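Local coordinates for protein cytosol aminopeptidase (Staphylococcus aureus subsp. aureus, PDB 3KZW) that probably removes N-terminal residues, leucine among them, from peptides as a manganese-dependent aminopeptidase that assembles from six chains, at residues R94-G99 with E125-T130; H72-K77 with Y82-D87. All coordinates share one frame; numbering follows the deposited sequence.

Contact 1 (R94-G99 with E125-T130); sequences RLITVG and EHIEDT
Arg94 and Glu125 form the salt bridge between residues 94-99 and the segment 125-130, which leads from helix 108-124 into strand 129-133. The salt bridge runs from Arg94 NH2 to Glu125 OE1 at 2.9 Å, and the N-H points at the oxygen with an angle of 152°. Its two groups are used differently: the oxygen sits close to the plane of the guanidinium, at its edge, whereas the nitrogen reaches OE1 from above the carboxylate, 45° out of its plane. The guanidinium and carboxylate planes stand nearly perpendicular. Arg94 gets there as a straight rod, with CG opposite the backbone N (chi1 -174°) and the chain extended as far as NE, while the Glu125 chain bends at chi2 and crosses it.

Apolar contacts lie beside the ion pair. Ile127 CD1 packs over one face of the guanidinium, 3.7 Å from Arg94 NH1, and the same methyl meets Ile96 CD1 at 3.6 Å, the two isoleucines reaching tip to tip. Ile122 of helix 108-124 touches both isoleucines, so this pair belongs to the core between helix and sheet. The layout is that of a beta-alpha-beta crossover in the N-terminal domain: strands 91-101 and 129-133 are parallel, with strand 39-45 between them. Before the chain enters the second strand, it leaves the helix through a Schellman motif at His126.

Two weaker polar partners lie nearby. Tyr121 OH makes a weak hydrogen bond with Arg94 NH2, and Glu125 OE2 has a long, weak ion pair with Lys80 of the second subunit, whose Gln71 packs on Arg94. With a methyl on one face and the carboxylate at its edge, the buried guanidinium is held in orientation, and its charge is probably balanced mainly by Glu125 at the subunit boundary.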
loop_
_atom_site.group_PDB
_atom_site.type_symbol
_atom_site.label_atom_id
_atom_site.label_comp_id
_atom_site.label_asym_id
_atom_site.label_seq_id
_atom_site.Cartn_x
_atom_site.Cartn_y
_atom_site.Cartn_z
ATOM N N ARG A 94 5.838 -14.900 57.736
ATOM C CA ARG A 94 5.497 -14.197 56.510
ATOM C C ARG A 94 4.269 -14.875 55.918
ATOM O O ARG A 94 4.346 -16.007 55.442
ATOM C CB ARG A 94 6.665 -14.232 55.518
ATOM C CG ARG A 94 6.445 -13.401 54.263
ATOM C CD ARG A 94 7.554 -13.615 53.250
ATOM N NE ARG A 94 7.350 -12.806 52.054
ATOM C CZ ARG A 94 8.169 -12.778 51.007
ATOM N NH1 ARG A 94 9.270 -13.518 50.989
ATOM N NH2 ARG A 94 7.883 -12.005 49.969
ATOM N N LEU A 95 3.133 -14.186 55.972
ATOM C CA LEU A 95 1.889 -14.719 55.432
ATOM C C LEU A 95 1.692 -14.299 53.981
ATOM O O LEU A 95 1.772 -13.115 53.658
ATOM C CB LEU A 95 0.696 -14.281 56.287
ATOM C CG LEU A 95 -0.711 -14.731 55.871
ATOM C CD1 LEU A 95 -0.811 -16.245 55.797
ATOM C CD2 LEU A 95 -1.757 -14.170 56.821
ATOM N N ILE A 96 1.443 -15.281 53.119
ATOM C CA ILE A 96 1.145 -15.033 51.714
ATOM C C ILE A 96 -0.292 -15.449 51.412
ATOM O O ILE A 96 -0.673 -16.610 51.585
ATOM C CB ILE A 96 2.141 -15.745 50.771
ATOM C CG1 ILE A 96 3.561 -15.223 51.013
ATOM C CG2 ILE A 96 1.742 -15.539 49.303
ATOM C CD1 ILE A 96 4.653 -16.081 50.418
ATOM N N THR A 97 -1.079 -14.477 50.965
ATOM C CA THR A 97 -2.499 -14.655 50.715
ATOM C C THR A 97 -2.799 -14.546 49.225
ATOM O O THR A 97 -2.314 -13.634 48.553
ATOM C CB THR A 97 -3.309 -13.616 51.529
ATOM O OG1 THR A 97 -3.577 -14.148 52.832
ATOM C CG2 THR A 97 -4.627 -13.254 50.853
ATOM N N VAL A 98 -3.579 -15.497 48.714
ATOM C CA VAL A 98 -4.122 -15.412 47.360
ATOM C C VAL A 98 -5.651 -15.484 47.410
ATOM O O VAL A 98 -6.219 -16.375 48.041
ATOM C CB VAL A 98 -3.507 -16.481 46.400
ATOM C CG1 VAL A 98 -3.736 -17.900 46.912
ATOM C CG2 VAL A 98 -4.036 -16.318 44.979
ATOM N N GLY A 99 -6.305 -14.523 46.763
ATOM C CA GLY A 99 -7.762 -14.449 46.745
ATOM C C GLY A 99 -8.411 -15.569 45.954
ATOM O O GLY A 99 -7.888 -15.999 44.923
ATOM N N GLU A 125 9.939 -14.099 44.188
ATOM C CA GLU A 125 10.393 -13.713 45.527
ATOM C C GLU A 125 11.490 -14.634 46.070
ATOM O O GLU A 125 11.951 -14.452 47.199
ATOM C CB GLU A 125 9.211 -13.642 46.502
ATOM C CG GLU A 125 8.304 -12.430 46.303
ATOM C CD GLU A 125 8.963 -11.110 46.698
ATOM O OE1 GLU A 125 9.530 -11.030 47.812
ATOM O OE2 GLU A 125 8.903 -10.150 45.896
ATOM N N HIS A 126 11.902 -15.609 45.256
ATOM C CA HIS A 126 12.987 -16.546 45.585
ATOM C C HIS A 126 12.748 -17.269 46.917
ATOM O O HIS A 126 13.662 -17.423 47.734
ATOM C CB HIS A 126 14.348 -15.830 45.567
ATOM C CG HIS A 126 15.520 -16.745 45.357
ATOM N ND1 HIS A 126 15.949 -17.137 44.111
ATOM C CD2 HIS A 126 16.367 -17.327 46.236
ATOM C CE1 HIS A 126 17.001 -17.928 44.230
ATOM N NE2 HIS A 126 17.276 -18.059 45.511
ATOM N N ILE A 127 11.506 -17.704 47.125
ATOM C CA ILE A 127 11.130 -18.437 48.331
ATOM C C ILE A 127 11.482 -19.911 48.159
ATOM O O ILE A 127 11.090 -20.538 47.172
ATOM C CB ILE A 127 9.629 -18.242 48.666
ATOM C CG1 ILE A 127 9.380 -16.799 49.115
ATOM C CG2 ILE A 127 9.171 -19.226 49.746
ATOM C CD1 ILE A 127 7.966 -16.323 48.921
ATOM N N GLU A 128 12.227 -20.449 49.120
ATOM C CA GLU A 128 12.727 -21.823 49.048
ATOM C C GLU A 128 12.000 -22.793 49.978
ATOM O O GLU A 128 11.937 -23.992 49.703
ATOM C CB GLU A 128 14.229 -21.856 49.335
ATOM C CG GLU A 128 15.087 -21.319 48.200
ATOM C CD GLU A 128 16.555 -21.264 48.554
ATOM O OE1 GLU A 128 16.900 -20.637 49.576
ATOM O OE2 GLU A 128 17.370 -21.841 47.803
ATOM N N ASP A 129 11.462 -22.276 51.079
ATOM C CA ASP A 129 10.762 -23.097 52.064
ATOM C C ASP A 129 9.519 -22.382 52.581
ATOM O O ASP A 129 9.610 -21.270 53.105
ATOM C CB ASP A 129 11.692 -23.453 53.232
ATOM C CG ASP A 129 12.847 -24.345 52.813
ATOM O OD1 ASP A 129 12.618 -25.551 52.583
ATOM O OD2 ASP A 129 13.985 -23.839 52.723
ATOM N N THR A 130 8.364 -23.026 52.432
ATOM C CA THR A 130 7.095 -22.455 52.884
ATOM C C THR A 130 6.052 -23.519 53.227
ATOM O O THR A 130 6.078 -24.627 52.687
ATOM C CB THR A 130 6.509 -21.463 51.844
ATOM O OG1 THR A 130 5.236 -20.982 52.294
ATOM C CG2 THR A 130 6.350 -22.127 50.477
#

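Contact 2 (H72-K77 with Y82-D87); sequences HIIGSK and YTTAFD
Tyr82 lies with one ring face against the backbone of Ile74 and Gly75, where the loop after helix 62-70 passes over strand 81-88, the outermost strand, within this chain, of the mixed sheet in the N-terminal domain. The helix ends in a Schellman motif at His72, and the chain then runs irregularly until it turns back into the strand.

Packing is tight at the ring. The Ile74-Gly75 peptide covers its middle, with Gly75 N 3.2 Å above the plane. Two CH-pi contacts accompany it, Ile74 CA at 4.0 Å and Gly75 CA at 3.9 Å from the ring centroid; the peptide lies tilted over the ring, Gly75 N nearest and the Ile74 carbonyl oxygen leaning away. Tyr82 CG stands anti to its own carbonyl carbon (chi1 -61°), which lays the ring along the passing chain. At the base of the ring, Ile74 CG2 touches Tyr82 CB at 3.9 Å, and farther along the strand Ile74 CG2 and Thr84 CG2 meet more loosely. Thr97 of strand 91-101 touches both Ile74 and Tyr82, and Leu68 of the helix packs on Ile74, which thereby joins helix, loop and sheet.

Away from this patch the contact opens toward solvent at Lys77, whose chain leads away from the strand after its CB passes loosely by the phenol oxygen, which has a weak hydrogen bond with Lys80. The other end, by contrast, is covered by the second subunit, whose Arg94 packs on Ile73.

There Thr84 OG1 is hydrogen-bonded to Ala85 O within the strand and to Ala85 N of the second subunit, a bond returned by that subunit's Thr84 to this chain's Ala85. Ile73 CG2 packs across Thr84, 3.7 Å from Thr84 CB and 3.6 Å from Thr84 OG1.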
loop_
_atom_site.group_PDB
_atom_site.type_symbol
_atom_site.label_atom_id
_atom_site.label_comp_id
_atom_site.label_asym_id
_atom_site.label_seq_id
_atom_site.Cartn_x
_atom_site.Cartn_y
_atom_site.Cartn_z
ATOM N N HIS A 72 -8.529 -4.544 55.335
ATOM C CA HIS A 72 -8.042 -4.525 53.946
ATOM C C HIS A 72 -6.544 -4.822 53.814
ATOM O O HIS A 72 -5.914 -4.468 52.814
ATOM C CB HIS A 72 -8.418 -3.216 53.232
ATOM C CG HIS A 72 -9.894 -2.986 53.126
ATOM N ND1 HIS A 72 -10.550 -2.009 53.835
ATOM C CD2 HIS A 72 -10.844 -3.613 52.400
ATOM C CE1 HIS A 72 -11.838 -2.039 53.547
ATOM N NE2 HIS A 72 -12.043 -3.005 52.679
ATOM N N ILE A 73 -5.986 -5.479 54.829
ATOM C CA ILE A 73 -4.597 -5.939 54.804
ATOM C C ILE A 73 -4.492 -7.189 53.921
ATOM O O ILE A 73 -3.511 -7.373 53.199
ATOM C CB ILE A 73 -4.054 -6.183 56.238
ATOM C CG1 ILE A 73 -3.970 -4.852 56.997
ATOM C CG2 ILE A 73 -2.683 -6.850 56.204
ATOM C CD1 ILE A 73 -3.830 -4.983 58.506
ATOM N N ILE A 74 -5.513 -8.040 53.990
ATOM C CA ILE A 74 -5.687 -9.134 53.035
ATOM C C ILE A 74 -7.074 -9.045 52.389
ATOM O O ILE A 74 -7.951 -8.324 52.881
ATOM C CB ILE A 74 -5.456 -10.533 53.669
ATOM C CG1 ILE A 74 -6.450 -10.794 54.811
ATOM C CG2 ILE A 74 -3.999 -10.682 54.123
ATOM C CD1 ILE A 74 -6.549 -12.254 55.245
ATOM N N GLY A 75 -7.263 -9.765 51.285
ATOM C CA GLY A 75 -8.524 -9.728 50.544
ATOM C C GLY A 75 -8.829 -11.005 49.785
ATOM O O GLY A 75 -8.072 -11.978 49.847
ATOM N N SER A 76 -9.940 -10.991 49.053
ATOM C CA SER A 76 -10.449 -12.191 48.404
ATOM C C SER A 76 -10.490 -12.123 46.876
ATOM O O SER A 76 -10.820 -13.117 46.227
ATOM C CB SER A 76 -11.839 -12.519 48.942
ATOM O OG SER A 76 -12.756 -11.484 48.648
ATOM N N LYS A 77 -10.159 -10.967 46.304
ATOM C CA LYS A 77 -10.193 -10.789 44.852
ATOM C C LYS A 77 -9.427 -11.914 44.152
ATOM O O LYS A 77 -8.274 -12.183 44.481
ATOM C CB LYS A 77 -9.640 -9.414 44.461
ATOM C CG LYS A 77 -9.991 -8.969 43.049
ATOM C CD LYS A 77 -9.403 -7.594 42.746
ATOM C CE LYS A 77 -9.736 -7.124 41.326
ATOM N NZ LYS A 77 -9.025 -7.913 40.279
ATOM N N TYR A 82 -1.721 -10.944 48.500
ATOM C CA TYR A 82 -1.530 -10.075 49.659
ATOM C C TYR A 82 -0.481 -10.694 50.569
ATOM O O TYR A 82 -0.485 -11.905 50.787
ATOM C CB TYR A 82 -2.824 -9.925 50.459
ATOM C CG TYR A 82 -3.993 -9.323 49.716
ATOM C CD1 TYR A 82 -4.830 -10.118 48.928
ATOM C CD2 TYR A 82 -4.286 -7.964 49.831
ATOM C CE1 TYR A 82 -5.914 -9.569 48.249
ATOM C CE2 TYR A 82 -5.372 -7.403 49.161
ATOM C CZ TYR A 82 -6.180 -8.211 48.373
ATOM O OH TYR A 82 -7.257 -7.663 47.710
ATOM N N THR A 83 0.419 -9.871 51.099
ATOM C CA THR A 83 1.372 -10.343 52.103
ATOM C C THR A 83 1.314 -9.495 53.363
ATOM O O THR A 83 1.017 -8.303 53.303
ATOM C CB THR A 83 2.824 -10.403 51.577
ATOM O OG1 THR A 83 3.230 -9.111 51.112
ATOM C CG2 THR A 83 2.953 -11.423 50.452
ATOM N N THR A 84 1.585 -10.130 54.501
ATOM C CA THR A 84 1.607 -9.447 55.795
ATOM C C THR A 84 2.420 -10.213 56.834
ATOM O O THR A 84 2.618 -11.423 56.717
ATOM C CB THR A 84 0.172 -9.188 56.340
ATOM O OG1 THR A 84 0.247 -8.492 57.592
ATOM C CG2 THR A 84 -0.599 -10.489 56.532
ATOM N N ALA A 85 2.897 -9.491 57.845
ATOM C CA ALA A 85 3.472 -10.118 59.027
ATOM C C ALA A 85 2.334 -10.759 59.811
ATOM O O ALA A 85 1.289 -10.140 60.017
ATOM C CB ALA A 85 4.197 -9.093 59.877
ATOM N N PHE A 86 2.536 -12.004 60.230
ATOM C CA PHE A 86 1.481 -12.771 60.879
ATOM C C PHE A 86 2.008 -13.485 62.113
ATOM O O PHE A 86 2.887 -14.343 62.018
ATOM C CB PHE A 86 0.875 -13.773 59.889
ATOM C CG PHE A 86 -0.411 -14.396 60.354
ATOM C CD1 PHE A 86 -1.555 -13.621 60.530
ATOM C CD2 PHE A 86 -0.487 -15.766 60.589
ATOM C CE1 PHE A 86 -2.751 -14.200 60.954
ATOM C CE2 PHE A 86 -1.678 -16.356 61.010
ATOM C CZ PHE A 86 -2.813 -15.571 61.194
ATOM N N ASP A 87 1.468 -13.117 63.271
ATOM C CA ASP A 87 1.854 -13.735 64.531
ATOM C C ASP A 87 0.970 -14.928 64.874
ATOM O O ASP A 87 -0.248 -14.795 65.019
ATOM C CB ASP A 87 1.818 -12.715 65.673
ATOM C CG ASP A 87 3.053 -11.830 65.715
ATOM O OD1 ASP A 87 3.994 -12.047 64.916
ATOM O OD2 ASP A 87 3.082 -10.912 66.561
#

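How the contacts relate
Read from the N terminus, contact 2 comes first: the chain leaves helix 62-70, and the packing of 72-77 on 82-87 closes a short loop of four intervening residues. Strand 81-88 then hairpins into antiparallel strand 91-101, where contact 1 opens; it closes only after helix 108-124, across 25 residues. The two loops are in series, neither nested nor crossed. The hairpin joins them, Leu95 N lying 2.9 Å from Thr84 O in a probable hydrogen bond. Contact 2 thus ties the loop to strand 81-88, contact 1 ties strand 91-101 to the segment between helix 108-124 and strand 129-133, strand 39-45 lying between the two strands, and both border the second subunit.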